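Local coordinates for uncharacterized protein SAV2460 (Streptomyces avermitilis, PDB 2QNG) that is of unknown function but binds two calcium ions and belongs to the TerD family, probably linked to tellurite resistance, at residues 28-33 with 139-144; 56-61 with 111-116; 82-87 with 96-101; 117-122 with 184-189; 127-132 with 152-157. One frame throughout, in Å; residues are numbered along the deposited sequence.

Contact 1: 28-33 with 139-144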
# COMPACT_ATOMS: atom_id res chain seq x y z
N LYS A 28 16.69 -0.85 9.71
CA LYS A 28 16.25 -2.26 9.49
C LYS A 28 17.19 -2.99 8.55
O LYS A 28 17.38 -4.20 8.69
CB LYS A 28 14.84 -2.32 8.89
CG LYS A 28 13.69 -2.04 9.83
CD LYS A 28 13.53 -3.08 10.91
CE LYS A 28 12.63 -4.22 10.49
NZ LYS A 28 13.00 -5.48 11.21
N GLY A 29 17.76 -2.27 7.59
CA GLY A 29 18.58 -2.87 6.52
C GLY A 29 17.76 -3.53 5.42
O GLY A 29 18.23 -4.44 4.72
N ILE A 30 16.53 -3.05 5.24
CA ILE A 30 15.58 -3.63 4.29
C ILE A 30 16.04 -3.34 2.85
O ILE A 30 16.32 -2.19 2.52
CB ILE A 30 14.15 -3.06 4.53
CG1 ILE A 30 13.66 -3.31 5.97
CG2 ILE A 30 13.16 -3.61 3.51
CD1 ILE A 30 13.65 -4.79 6.41
N ARG A 31 16.07 -4.36 1.98
CA ARG A 31 16.52 -4.17 0.59
C ARG A 31 15.39 -4.30 -0.46
O ARG A 31 15.41 -3.63 -1.49
CB ARG A 31 17.63 -5.17 0.21
CG ARG A 31 18.84 -5.25 1.13
CD ARG A 31 19.85 -4.23 0.78
NE ARG A 31 21.01 -4.27 1.68
CZ ARG A 31 22.09 -5.02 1.50
NH1 ARG A 31 22.22 -5.82 0.45
NH2 ARG A 31 23.07 -4.95 2.39
N LYS A 32 14.44 -5.19 -0.21
CA LYS A 32 13.37 -5.47 -1.17
C LYS A 32 12.19 -5.95 -0.37
O LYS A 32 12.33 -6.81 0.51
CB LYS A 32 13.80 -6.57 -2.13
CG LYS A 32 12.80 -6.86 -3.23
CD LYS A 32 13.39 -7.83 -4.22
CE LYS A 32 12.34 -8.31 -5.19
NZ LYS A 32 12.87 -9.33 -6.13
N VAL A 33 11.01 -5.42 -0.69
CA VAL A 33 9.78 -5.69 0.06
C VAL A 33 8.72 -6.17 -0.93
O VAL A 33 8.62 -5.66 -2.05
CB VAL A 33 9.26 -4.40 0.79
CG1 VAL A 33 7.88 -4.55 1.43
CG2 VAL A 33 10.27 -3.98 1.82
N MSE A 139 3.42 -8.33 4.49
CA MSE A 139 4.61 -7.70 3.94
C MSE A 139 5.81 -8.54 4.31
O MSE A 139 5.92 -8.98 5.44
CB MSE A 139 4.80 -6.29 4.48
CG MSE A 139 4.19 -5.25 3.59
SE MSE A 139 4.43 -3.46 4.26
CE MSE A 139 3.32 -3.65 5.84
N ARG A 140 6.68 -8.75 3.32
CA ARG A 140 7.89 -9.50 3.61
C ARG A 140 9.09 -8.98 2.84
O ARG A 140 8.98 -8.23 1.86
CB ARG A 140 7.68 -10.98 3.36
CG ARG A 140 7.45 -11.28 1.93
CD ARG A 140 7.27 -12.76 1.75
NE ARG A 140 7.18 -13.10 0.34
CZ ARG A 140 7.09 -14.35 -0.11
NH1 ARG A 140 7.07 -15.37 0.75
NH2 ARG A 140 7.02 -14.59 -1.41
N GLU A 141 10.25 -9.34 3.39
CA GLU A 141 11.52 -9.12 2.72
C GLU A 141 12.09 -10.48 2.42
O GLU A 141 12.41 -11.22 3.35
CB GLU A 141 12.53 -8.37 3.55
CG GLU A 141 13.86 -8.46 2.75
CD GLU A 141 14.88 -7.48 3.11
OE1 GLU A 141 15.02 -7.19 4.32
OE2 GLU A 141 15.58 -7.06 2.16
N GLY A 142 12.21 -10.82 1.15
CA GLY A 142 12.54 -12.20 0.81
C GLY A 142 11.48 -13.11 1.41
O GLY A 142 10.28 -12.94 1.18
N TYR A 143 11.91 -14.02 2.27
CA TYR A 143 11.00 -14.93 2.93
C TYR A 143 10.69 -14.50 4.36
O TYR A 143 9.96 -15.18 5.07
CB TYR A 143 11.58 -16.34 2.94
CG TYR A 143 11.78 -16.98 1.58
CD1 TYR A 143 10.88 -16.78 0.53
CD2 TYR A 143 12.86 -17.83 1.36
CE1 TYR A 143 11.06 -17.40 -0.70
CE2 TYR A 143 13.05 -18.46 0.12
CZ TYR A 143 12.14 -18.23 -0.90
OH TYR A 143 12.34 -18.85 -2.13
N THR A 144 11.24 -13.37 4.79
CA THR A 144 11.01 -12.88 6.16
C THR A 144 9.74 -12.05 6.24
O THR A 144 9.64 -10.98 5.65
CB THR A 144 12.20 -12.05 6.62
OG1 THR A 144 13.35 -12.91 6.69
CG2 THR A 144 11.96 -11.38 7.98
O HOH W 1 11.24 -9.39 -1.25

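Contact 2: 56-61 with 111-116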
# COMPACT_ATOMS: atom_id res chain seq x y z
N ALA A 56 3.88 5.46 -2.45
CA ALA A 56 4.31 6.82 -2.72
C ALA A 56 5.74 6.98 -2.26
O ALA A 56 6.10 6.47 -1.20
CB ALA A 56 3.39 7.84 -2.06
N THR A 57 6.54 7.68 -3.07
CA THR A 57 7.92 8.01 -2.69
C THR A 57 7.99 9.48 -2.31
O THR A 57 7.21 10.31 -2.81
CB THR A 57 8.89 7.75 -3.83
OG1 THR A 57 8.46 8.55 -4.92
CG2 THR A 57 8.85 6.25 -4.19
N PHE A 58 8.94 9.79 -1.41
CA PHE A 58 9.13 11.17 -0.93
C PHE A 58 10.59 11.56 -0.93
O PHE A 58 11.47 10.75 -0.67
CB PHE A 58 8.52 11.35 0.47
CG PHE A 58 7.07 11.01 0.51
CD1 PHE A 58 6.10 11.99 0.34
CD2 PHE A 58 6.68 9.68 0.67
CE1 PHE A 58 4.76 11.65 0.31
CE2 PHE A 58 5.33 9.33 0.66
CZ PHE A 58 4.37 10.31 0.47
N LEU A 59 10.83 12.83 -1.21
CA LEU A 59 12.18 13.33 -1.39
C LEU A 59 12.82 13.62 -0.05
O LEU A 59 12.13 14.02 0.91
CB LEU A 59 12.15 14.62 -2.21
CG LEU A 59 11.61 14.54 -3.64
CD1 LEU A 59 11.51 15.92 -4.28
CD2 LEU A 59 12.45 13.59 -4.49
N ALA A 60 14.14 13.48 0.02
CA ALA A 60 14.88 13.81 1.24
C ALA A 60 14.55 15.20 1.82
O ALA A 60 14.46 15.36 3.03
CB ALA A 60 16.38 13.68 0.99
N GLY A 61 14.32 16.18 0.95
CA GLY A 61 14.06 17.56 1.41
C GLY A 61 12.62 17.89 1.76
O GLY A 61 12.27 19.07 1.92
N TYR A 111 15.45 9.86 -2.74
CA TYR A 111 14.24 9.37 -2.07
C TYR A 111 14.59 8.88 -0.69
O TYR A 111 15.44 8.01 -0.54
CB TYR A 111 13.58 8.24 -2.88
CG TYR A 111 13.25 8.69 -4.27
CD1 TYR A 111 12.25 9.64 -4.50
CD2 TYR A 111 13.96 8.20 -5.37
CE1 TYR A 111 11.95 10.08 -5.78
CE2 TYR A 111 13.67 8.62 -6.66
CZ TYR A 111 12.66 9.58 -6.86
OH TYR A 111 12.39 10.02 -8.14
N ALA A 112 13.94 9.44 0.33
CA ALA A 112 14.27 9.11 1.69
C ALA A 112 13.17 8.37 2.42
O ALA A 112 13.40 7.85 3.52
CB ALA A 112 14.62 10.38 2.46
N ARG A 113 11.98 8.32 1.82
CA ARG A 113 10.85 7.71 2.49
C ARG A 113 9.88 7.16 1.48
O ARG A 113 9.70 7.73 0.40
CB ARG A 113 10.16 8.75 3.39
CG ARG A 113 8.93 8.27 4.14
CD ARG A 113 8.56 9.28 5.27
NE ARG A 113 7.32 8.92 5.97
CZ ARG A 113 6.13 9.43 5.68
NH1 ARG A 113 5.99 10.34 4.73
NH2 ARG A 113 5.07 9.04 6.39
N VAL A 114 9.30 6.01 1.81
CA VAL A 114 8.28 5.36 0.99
C VAL A 114 7.14 4.98 1.91
O VAL A 114 7.37 4.40 2.98
CB VAL A 114 8.83 4.08 0.30
CG1 VAL A 114 7.72 3.38 -0.54
CG2 VAL A 114 9.99 4.44 -0.58
N VAL A 115 5.91 5.28 1.48
CA VAL A 115 4.72 4.89 2.21
C VAL A 115 3.91 3.95 1.34
O VAL A 115 3.75 4.19 0.15
CB VAL A 115 3.85 6.12 2.61
CG1 VAL A 115 2.61 5.68 3.39
CG2 VAL A 115 4.69 7.06 3.50
N VAL A 116 3.42 2.87 1.93
CA VAL A 116 2.54 1.96 1.22
C VAL A 116 1.14 1.99 1.83
O VAL A 116 0.99 2.25 3.02
CB VAL A 116 3.08 0.51 1.20
CG1 VAL A 116 4.27 0.42 0.30
CG2 VAL A 116 3.47 0.03 2.60

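Contact 3: 82-87 with 96-101. With CA (calcium ion), chain B; CA (calcium ion), chain C.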
# COMPACT_ATOMS: atom_id res chain seq x y z
N ILE A 82 9.65 0.12 -8.25
CA ILE A 82 8.47 -0.22 -7.46
C ILE A 82 7.43 -0.58 -8.50
O ILE A 82 7.23 0.18 -9.46
CB ILE A 82 7.96 0.97 -6.63
CG1 ILE A 82 8.97 1.33 -5.52
CG2 ILE A 82 6.59 0.67 -6.03
CD1 ILE A 82 8.71 2.67 -4.82
N TYR A 83 6.82 -1.76 -8.36
CA TYR A 83 5.94 -2.25 -9.41
C TYR A 83 4.88 -3.19 -8.89
O TYR A 83 5.14 -3.98 -7.97
CB TYR A 83 6.74 -2.91 -10.56
CG TYR A 83 7.79 -3.92 -10.16
CD1 TYR A 83 7.52 -5.29 -10.19
CD2 TYR A 83 9.07 -3.50 -9.75
CE1 TYR A 83 8.48 -6.23 -9.83
CE2 TYR A 83 10.04 -4.44 -9.38
CZ TYR A 83 9.75 -5.80 -9.45
OH TYR A 83 10.73 -6.71 -9.10
N LEU A 84 3.70 -3.09 -9.48
CA LEU A 84 2.62 -3.97 -9.14
C LEU A 84 2.83 -5.27 -9.93
O LEU A 84 3.04 -5.25 -11.15
CB LEU A 84 1.27 -3.31 -9.47
CG LEU A 84 0.01 -3.99 -8.97
CD1 LEU A 84 -0.10 -3.88 -7.47
CD2 LEU A 84 -1.16 -3.33 -9.64
N ASN A 85 2.84 -6.39 -9.23
CA ASN A 85 3.06 -7.71 -9.87
C ASN A 85 1.75 -8.26 -10.41
O ASN A 85 1.72 -8.91 -11.47
CB ASN A 85 3.68 -8.70 -8.87
CG ASN A 85 4.92 -8.13 -8.21
OD1 ASN A 85 4.87 -7.65 -7.09
ND2 ASN A 85 6.01 -8.10 -8.93
N ARG A 86 0.66 -8.01 -9.70
CA ARG A 86 -0.63 -8.46 -10.15
C ARG A 86 -1.70 -7.71 -9.40
O ARG A 86 -1.44 -7.18 -8.31
CB ARG A 86 -0.75 -9.97 -10.00
CG ARG A 86 -0.90 -10.41 -8.61
CD ARG A 86 -2.08 -11.39 -8.55
NE ARG A 86 -1.96 -12.42 -7.53
CZ ARG A 86 -0.84 -13.09 -7.26
NH1 ARG A 86 0.27 -12.87 -7.96
NH2 ARG A 86 -0.84 -14.01 -6.30
N ASP A 87 -2.86 -7.61 -10.03
CA ASP A 87 -3.99 -6.91 -9.44
C ASP A 87 -5.23 -7.77 -9.47
O ASP A 87 -5.25 -8.84 -10.11
CB ASP A 87 -4.26 -5.57 -10.15
CG ASP A 87 -5.16 -5.69 -11.36
OD1 ASP A 87 -5.02 -6.65 -12.17
OD2 ASP A 87 -6.03 -4.80 -11.54
N TRP A 96 -3.22 -14.67 -2.64
CA TRP A 96 -3.01 -13.22 -2.70
C TRP A 96 -3.59 -12.65 -3.99
O TRP A 96 -3.31 -13.16 -5.08
CB TRP A 96 -1.52 -12.92 -2.55
CG TRP A 96 -1.03 -13.39 -1.21
CD1 TRP A 96 -0.27 -14.50 -0.96
CD2 TRP A 96 -1.38 -12.85 0.08
NE1 TRP A 96 -0.09 -14.64 0.39
CE2 TRP A 96 -0.77 -13.66 1.06
CE3 TRP A 96 -2.12 -11.75 0.49
CZ2 TRP A 96 -0.88 -13.39 2.43
CZ3 TRP A 96 -2.25 -11.48 1.85
CH2 TRP A 96 -1.64 -12.30 2.80
N ASP A 97 -4.43 -11.63 -3.87
CA ASP A 97 -5.11 -11.05 -5.03
C ASP A 97 -4.33 -9.93 -5.69
O ASP A 97 -4.42 -9.75 -6.90
CB ASP A 97 -6.50 -10.53 -4.63
CG ASP A 97 -7.40 -11.62 -4.13
OD1 ASP A 97 -7.75 -12.54 -4.92
OD2 ASP A 97 -7.78 -11.59 -2.95
N GLU A 98 -3.55 -9.19 -4.90
CA GLU A 98 -2.79 -8.08 -5.46
C GLU A 98 -1.47 -8.01 -4.72
O GLU A 98 -1.43 -8.14 -3.50
CB GLU A 98 -3.63 -6.80 -5.35
CG GLU A 98 -3.06 -5.56 -6.04
CD GLU A 98 -4.16 -4.55 -6.42
OE1 GLU A 98 -5.27 -4.94 -6.85
OE2 GLU A 98 -3.89 -3.34 -6.31
N VAL A 99 -0.38 -7.86 -5.48
CA VAL A 99 0.97 -7.95 -4.94
C VAL A 99 1.79 -6.83 -5.54
O VAL A 99 1.73 -6.62 -6.75
CB VAL A 99 1.63 -9.32 -5.26
CG1 VAL A 99 3.01 -9.41 -4.63
CG2 VAL A 99 0.73 -10.49 -4.79
N MSE A 100 2.55 -6.14 -4.70
CA MSE A 100 3.47 -5.11 -5.17
C MSE A 100 4.86 -5.35 -4.63
O MSE A 100 5.03 -5.79 -3.51
CB MSE A 100 3.01 -3.72 -4.74
CG MSE A 100 3.96 -2.60 -5.16
SE MSE A 100 3.33 -0.83 -4.63
CE MSE A 100 1.80 -0.60 -5.86
N THR A 101 5.85 -5.08 -5.48
CA THR A 101 7.25 -5.21 -5.11
C THR A 101 7.92 -3.84 -5.03
O THR A 101 7.71 -3.00 -5.91
CB THR A 101 7.96 -6.05 -6.16
OG1 THR A 101 7.36 -7.35 -6.19
CG2 THR A 101 9.46 -6.23 -5.85
CA CA B . -9.37 -13.42 -3.16
CA CA C . -7.58 -3.80 -7.29
O HOH W 2 -7.05 -3.36 -9.52
O HOH W 3 -8.03 -14.37 -1.47
O HOH W 4 -11.02 -14.92 -2.29

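Contact 4: 117-122 with 184-189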
# COMPACT_ATOMS: atom_id res chain seq x y z
N GLY A 117 0.13 1.76 1.00
CA GLY A 117 -1.25 1.81 1.47
C GLY A 117 -2.16 0.95 0.64
O GLY A 117 -1.76 0.41 -0.40
N VAL A 118 -3.40 0.86 1.12
CA VAL A 118 -4.42 0.07 0.47
C VAL A 118 -5.67 0.94 0.43
O VAL A 118 -6.10 1.44 1.49
CB VAL A 118 -4.71 -1.24 1.23
CG1 VAL A 118 -5.86 -2.03 0.60
CG2 VAL A 118 -3.44 -2.11 1.30
N VAL A 119 -6.24 1.13 -0.76
CA VAL A 119 -7.50 1.84 -0.90
C VAL A 119 -8.61 0.89 -1.29
O VAL A 119 -8.37 -0.07 -2.03
CB VAL A 119 -7.40 2.97 -1.96
CG1 VAL A 119 -6.33 3.95 -1.58
CG2 VAL A 119 -7.13 2.42 -3.38
N ILE A 120 -9.82 1.18 -0.83
CA ILE A 120 -10.99 0.48 -1.29
C ILE A 120 -11.66 1.40 -2.30
O ILE A 120 -11.95 2.56 -2.01
CB ILE A 120 -11.98 0.22 -0.16
CG1 ILE A 120 -11.32 -0.58 0.97
CG2 ILE A 120 -13.24 -0.49 -0.71
CD1 ILE A 120 -12.10 -0.55 2.25
N GLN A 121 -11.88 0.89 -3.52
CA GLN A 121 -12.58 1.71 -4.52
C GLN A 121 -13.99 2.02 -4.04
O GLN A 121 -14.67 1.15 -3.48
CB GLN A 121 -12.64 0.99 -5.86
CG GLN A 121 -11.27 0.92 -6.55
CD GLN A 121 -10.79 2.28 -7.08
OE1 GLN A 121 -11.60 3.18 -7.34
NE2 GLN A 121 -9.48 2.44 -7.20
N GLN A 122 -14.43 3.26 -4.28
CA GLN A 122 -15.69 3.79 -3.73
C GLN A 122 -16.73 4.12 -4.79
O GLN A 122 -17.88 4.39 -4.45
CB GLN A 122 -15.43 5.07 -2.91
CG GLN A 122 -14.51 4.88 -1.70
CD GLN A 122 -15.08 3.90 -0.71
OE1 GLN A 122 -16.22 4.07 -0.25
NE2 GLN A 122 -14.29 2.89 -0.35
N SER A 184 -10.89 8.86 3.02
CA SER A 184 -10.84 9.44 1.67
C SER A 184 -10.98 8.43 0.54
O SER A 184 -10.83 7.22 0.74
CB SER A 184 -9.59 10.32 1.50
OG SER A 184 -8.47 9.77 2.18
N ASP A 185 -11.29 8.96 -0.64
CA ASP A 185 -11.37 8.15 -1.85
C ASP A 185 -9.97 7.92 -2.41
O ASP A 185 -8.99 8.51 -1.93
CB ASP A 185 -12.36 8.75 -2.87
CG ASP A 185 -11.94 10.09 -3.39
OD1 ASP A 185 -10.75 10.47 -3.25
OD2 ASP A 185 -12.81 10.77 -3.97
N PRO A 186 -9.83 7.04 -3.41
CA PRO A 186 -8.47 6.72 -3.89
C PRO A 186 -7.63 7.89 -4.37
O PRO A 186 -6.45 7.98 -4.03
CB PRO A 186 -8.74 5.72 -5.02
CG PRO A 186 -9.99 5.01 -4.55
CD PRO A 186 -10.84 6.15 -4.01
N ALA A 187 -8.24 8.79 -5.15
CA ALA A 187 -7.47 9.91 -5.69
C ALA A 187 -6.96 10.86 -4.61
O ALA A 187 -5.81 11.34 -4.67
CB ALA A 187 -8.27 10.65 -6.72
N THR A 188 -7.81 11.13 -3.63
CA THR A 188 -7.42 11.99 -2.54
C THR A 188 -6.36 11.32 -1.67
O THR A 188 -5.36 11.95 -1.32
CB THR A 188 -8.64 12.42 -1.70
OG1 THR A 188 -9.59 13.06 -2.55
CG2 THR A 188 -8.25 13.34 -0.57
N PHE A 189 -6.58 10.05 -1.34
CA PHE A 189 -5.64 9.30 -0.53
C PHE A 189 -4.23 9.36 -1.12
O PHE A 189 -3.26 9.58 -0.39
CB PHE A 189 -6.09 7.85 -0.42
CG PHE A 189 -5.16 6.99 0.37
CD1 PHE A 189 -5.14 7.05 1.76
CD2 PHE A 189 -4.32 6.09 -0.27
CE1 PHE A 189 -4.28 6.24 2.49
CE2 PHE A 189 -3.49 5.25 0.47
CZ PHE A 189 -3.49 5.32 1.83
O HOH W 5 -10.33 5.00 -0.98

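Contact 5: 127-132 with 152-157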
# COMPACT_ATOMS: atom_id res chain seq x y z
N ARG A 127 -17.83 1.84 0.87
CA ARG A 127 -17.40 0.57 1.45
C ARG A 127 -16.20 0.83 2.31
O ARG A 127 -15.23 1.43 1.85
CB ARG A 127 -17.06 -0.45 0.35
CG ARG A 127 -16.83 -1.86 0.88
CD ARG A 127 -16.43 -2.85 -0.21
NE ARG A 127 -17.45 -2.97 -1.24
CZ ARG A 127 -18.51 -3.76 -1.17
NH1 ARG A 127 -18.70 -4.53 -0.09
NH2 ARG A 127 -19.39 -3.78 -2.16
N THR A 128 -16.28 0.40 3.56
CA THR A 128 -15.14 0.50 4.47
C THR A 128 -14.56 -0.89 4.73
O THR A 128 -15.10 -1.89 4.25
CB THR A 128 -15.55 1.14 5.81
OG1 THR A 128 -16.40 0.24 6.53
CG2 THR A 128 -16.29 2.47 5.57
N PHE A 129 -13.46 -0.98 5.49
CA PHE A 129 -12.87 -2.31 5.68
C PHE A 129 -13.80 -3.35 6.30
O PHE A 129 -13.67 -4.53 5.98
CB PHE A 129 -11.50 -2.24 6.37
CG PHE A 129 -10.41 -1.72 5.46
CD1 PHE A 129 -9.85 -2.51 4.47
CD2 PHE A 129 -9.99 -0.40 5.58
CE1 PHE A 129 -8.87 -2.00 3.61
CE2 PHE A 129 -9.00 0.11 4.72
CZ PHE A 129 -8.46 -0.69 3.74
N VAL A 130 -14.74 -2.92 7.15
CA VAL A 130 -15.67 -3.90 7.74
C VAL A 130 -16.59 -4.49 6.65
O VAL A 130 -17.13 -5.61 6.79
CB VAL A 130 -16.49 -3.31 8.92
CG1 VAL A 130 -17.59 -2.38 8.42
CG2 VAL A 130 -17.05 -4.42 9.81
N GLY A 131 -16.79 -3.72 5.57
CA GLY A 131 -17.60 -4.14 4.41
C GLY A 131 -16.82 -4.94 3.37
O GLY A 131 -17.37 -5.28 2.32
N VAL A 132 -15.55 -5.22 3.63
CA VAL A 132 -14.75 -6.09 2.80
C VAL A 132 -14.71 -7.46 3.49
O VAL A 132 -14.46 -7.55 4.69
CB VAL A 132 -13.32 -5.55 2.67
CG1 VAL A 132 -12.43 -6.51 1.84
CG2 VAL A 132 -13.35 -4.15 2.05
N GLY A 152 -8.31 -4.95 11.08
CA GLY A 152 -9.29 -4.91 12.20
C GLY A 152 -9.20 -3.63 13.03
O GLY A 152 -10.11 -3.34 13.84
N GLY A 153 -8.13 -2.86 12.86
CA GLY A 153 -7.97 -1.58 13.55
C GLY A 153 -8.49 -0.38 12.77
O GLY A 153 -8.45 0.75 13.27
N VAL A 154 -8.90 -0.61 11.52
CA VAL A 154 -9.36 0.47 10.64
C VAL A 154 -10.69 0.09 9.97
O VAL A 154 -10.92 0.39 8.80
CB VAL A 154 -8.27 0.86 9.58
CG1 VAL A 154 -7.06 1.43 10.29
CG2 VAL A 154 -7.86 -0.33 8.70
N LEU A 155 -11.59 -0.54 10.74
CA LEU A 155 -12.80 -1.11 10.13
C LEU A 155 -13.76 -0.07 9.52
O LEU A 155 -14.54 -0.39 8.62
CB LEU A 155 -13.55 -2.01 11.12
CG LEU A 155 -12.82 -3.32 11.47
CD1 LEU A 155 -13.55 -4.05 12.57
CD2 LEU A 155 -12.69 -4.24 10.25
N GLY A 156 -13.70 1.16 10.02
CA GLY A 156 -14.55 2.21 9.50
C GLY A 156 -13.91 3.04 8.40
O GLY A 156 -14.53 4.00 7.94
N SER A 157 -12.69 2.69 7.96
CA SER A 157 -11.97 3.48 6.98
C SER A 157 -12.18 3.00 5.55
O SER A 157 -12.46 1.81 5.33
CB SER A 157 -10.47 3.41 7.30
OG SER A 157 -10.21 4.03 8.58

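Contact 1: 28-33 with 139-144
Glu-141 reaches from the end of strand 135-141 to the backbone of the loop 28-33, and its side chain carries most of the contact. CB and CG pass alongside the carbonyl of Lys-32, with Lys-32 O 3.2 Å from Glu-141 CG. The chain takes this course because CG stands opposite the backbone N about CA-CB (chi1 171°) and stays extended beyond. At the tip the two oxygens part company. OE1 rests against the methyl end of Ile-30, 3.5 Å from Ile-30 CD1, whereas OE2 takes two backbone amides, Arg-31 N at 2.7 Å from Glu-141 OE2 and Lys-32 N at 3.2 Å from the same oxygen. Both donors come from one face of the carboxylate, well above its plane. Val-33 opens strand 33-40, next to strand 135-141 in an antiparallel five-stranded sheet, so the carboxylate ties down the N-terminal lead into that sheet where its neighbour turns back. That reversal is a type II' turn, Glu-141 to Thr-144, with Gly-142 at positive phi. With an alanine in place of Glu-141, the amides of Arg-31 and Lys-32 would probably lose their shared acceptor and the loop could shift. Val-33 CA lies 3.2 Å from Arg-140 O in a CA-H...O contact, while the Arg-140 side chain forms a salt bridge with Glu-34. A water accepts from Gly-142 N and donates weakly to Lys-32 O.

Contact 2: 56-61 with 111-116
Phe-58 and Val-115 fit together on one face of the antiparallel pair 56-59 and 111-116: the ring's CE2 corner lies obliquely against the valine methyl, 3.7 Å from Val-115 CG2. The ring is brought there by chi1 of -57°, which sets CG opposite the carbonyl carbon. Arg-113, extended from CG to NE, rises beside it; NH1 lies over one ring face near the rim, at most a weak cation-pi attraction, and hydrogen-bonds to the carbonyls of Ala-63 and Gly-194. In turn, Val-115 CG2 sits 3.4 Å above the centre of the guanidinium plane, so ring, methyl and guanidinium interlock. Replacing Phe-58 by an alanine would probably open a gap beside Val-115 CG2 and take away the ring under Arg-113 NH1. On the other face Thr-57 CG2 and Val-114 CG2 lie side by side, 4.2 Å apart. A classic beta bulge, with Ala-112 and Arg-113 both opposite Phe-58, shifts the register by one residue. Beyond it Leu-59 CD2 touches the Tyr-111 ring obliquely, 3.8 Å from Tyr-111 CE1, and Ala-112 CB nestles against Ala-60 CA at 3.6 Å. Backbone bonds such as Phe-58 N to Arg-113 O at 2.8 Å join the strands. Arg-113 also forms a salt bridge with Glu-164 of strand 159-167, the next strand across the sheet, while Val-114 packs on Leu-102 of strand 98-102 in the other sheet.

Contact 3: 82-87 with 96-101
Tyr-83 and Thr-101 run side by side and point the same way, with Thr-101 CB over one face of the ring, 3.9 Å from the centroid of Tyr-83 in a CH-pi contact. The Tyr-83 hydroxyl hydrogen-bonds to the Glu-103 carboxylate. Arg-86 bends at chi2 (131°) and chi3, which carries its guanidinium across to the loop that precedes the partner strand. There NE and NH2 grip one carbonyl side-on, each 2.9 Å from Trp-96 O, which lies near the guanidinium plane. Val-99 CG2 sits over the centre of one guanidinium face, 3.9 Å above it. On the opposite face of the sheet the Leu-84 and Glu-98 side chains cross obliquely, Leu-84 CD1 3.7 Å from Glu-98 CG, and Ile-82 CG2 meets selenomethionine Met-100 SE at 3.9 Å. Asn-85 and Arg-86 both face Val-99, a classic beta bulge beside the loop. Asp-97 holds one calcium through both carboxylate oxygens, with OD2 2.4 Å from the ion; Trp-39, Gly-91 and Gly-93 complete its protein ligands. Glu-98 OE1 binds the second calcium at 2.6 Å, alongside Asp-50, Leu-51, Asp-52 and Ser-88. The arrangement is an antiparallel beta hairpin whose 82-86 and 98-102 strands lead into the two calcium sites of this TerD domain.

Contact 4: 117-122 with 184-189
Strand 117-120 meets the first turn of helix 186-189 without any direct hydrogen bond between them, the backbones being nearest at Val-119 and Pro-186, whose CA atoms are 5.8 Å apart. Val-119 divides its two methyls between two partners. CG1, set opposite the carbonyl carbon at chi1 -59°, presses obliquely on the Phe-189 ring, a tight approach of 3.2 Å from Val-119 CG1 to Phe-189 CD2. CG2 instead lies against the proline ring, 4.0 Å from Pro-186 CB. Phe-189 runs inward from the helix with CG opposite its backbone N (chi1 179°), and its far end points at the strand backbone: Gly-117 CA lies near the ring plane at the edge, 4.2 Å from Phe-189 CZ. Gly-117 has no side chain to block that approach. Tyr-182 meets Phe-189 edge-to-face, and Val-54 and Ala-159 on the flanking strands also touch it. Over Pro-186 bends the amide of Gln-121, with OE1 3.7 Å from Pro-186 CG, while NE2 donates to Asp-52, a ligand of the second calcium. At the helix start Asp-185 is the N-cap, and its OD1 accepts from Thr-188 N at 3.0 Å and from Thr-188 OG1 at 2.9 Å. A water near Ile-120 O and Ser-184 O lies between the two segments. Since direct contact between strand and helix is almost wholly apolar, the helix is held to the sheet by shape and burial, while the polar groups are served at the margins: the capped helix end, and a glutamine that probably helps to position a calcium-binding carboxylate.

Contact 5: 127-132 with 152-157
Leu-155 O is the polar centre of this contact, accepting from both the side chain of Thr-128 and the backbone of Val-130. Thr-128 OG1 donates to Leu-155 O at 2.9 Å, in the carbonyl plane, and Val-130 N, also 2.9 Å from Leu-155 O, comes in that plane on a lone pair. The hydroxyl can reach because chi1 of 69° puts OG1 between the backbone N and the carbonyl carbon. A third bond runs from Phe-129 N to Ser-157 O at 3.0 Å, bent at the hydrogen (138°). Two compact turns are joined in this way: a short 3-10 segment, 129-131, in the loop before strand 135-141, and a type I beta turn from Val-154 to Ser-157 in the loop before strand 159-167. Arg-127 braces the first of these from within, NH1 donating to Gly-131 O nearly in the guanidinium plane. Around the polar centre the side chains close in. Thr-128 CG2 touches the turn, 3.3 Å from Gly-156 O. The Phe-129 ring turns an edge to Val-154 O, which lies near the ring plane. It runs alongside the valine side chain, with 3.8 Å separating Phe-129 CD2 from Val-154 CG2. The Phe-129 ring also stacks with Phe-151 and packs on Ile-120 and Ala-160, inside the fold. Farther out, where the surface is more exposed, Val-130 CB meets Leu-155 CB at 3.9 Å.

Contacts 1 and 3 reach one five-stranded sheet and contacts 2 and 4 the other, both using strand 111-120. Between the sheets, Met-139 SE of contact 1 packs 4.0 Å from Val-116 CG2 of contact 2, and Thr-57 CG2 of contact 2 lies 3.6 Å from Ile-82 CD1 of contact 3. Contact 3 supplies ligands to both calcium ions. Contact 4 approaches the second ion through the Gln-121 side chain, about 6 Å from the metal; in contact 5 the Phe-129 side chain is about 11 Å from the same ion. Contacts 4 and 5, centres 12 Å apart, meet through a probable hydrogen bond, Gln-122 NE2 to Arg-127 O at 2.8 Å, and Ile-120 CD1 packing 3.5 Å from Phe-129 N.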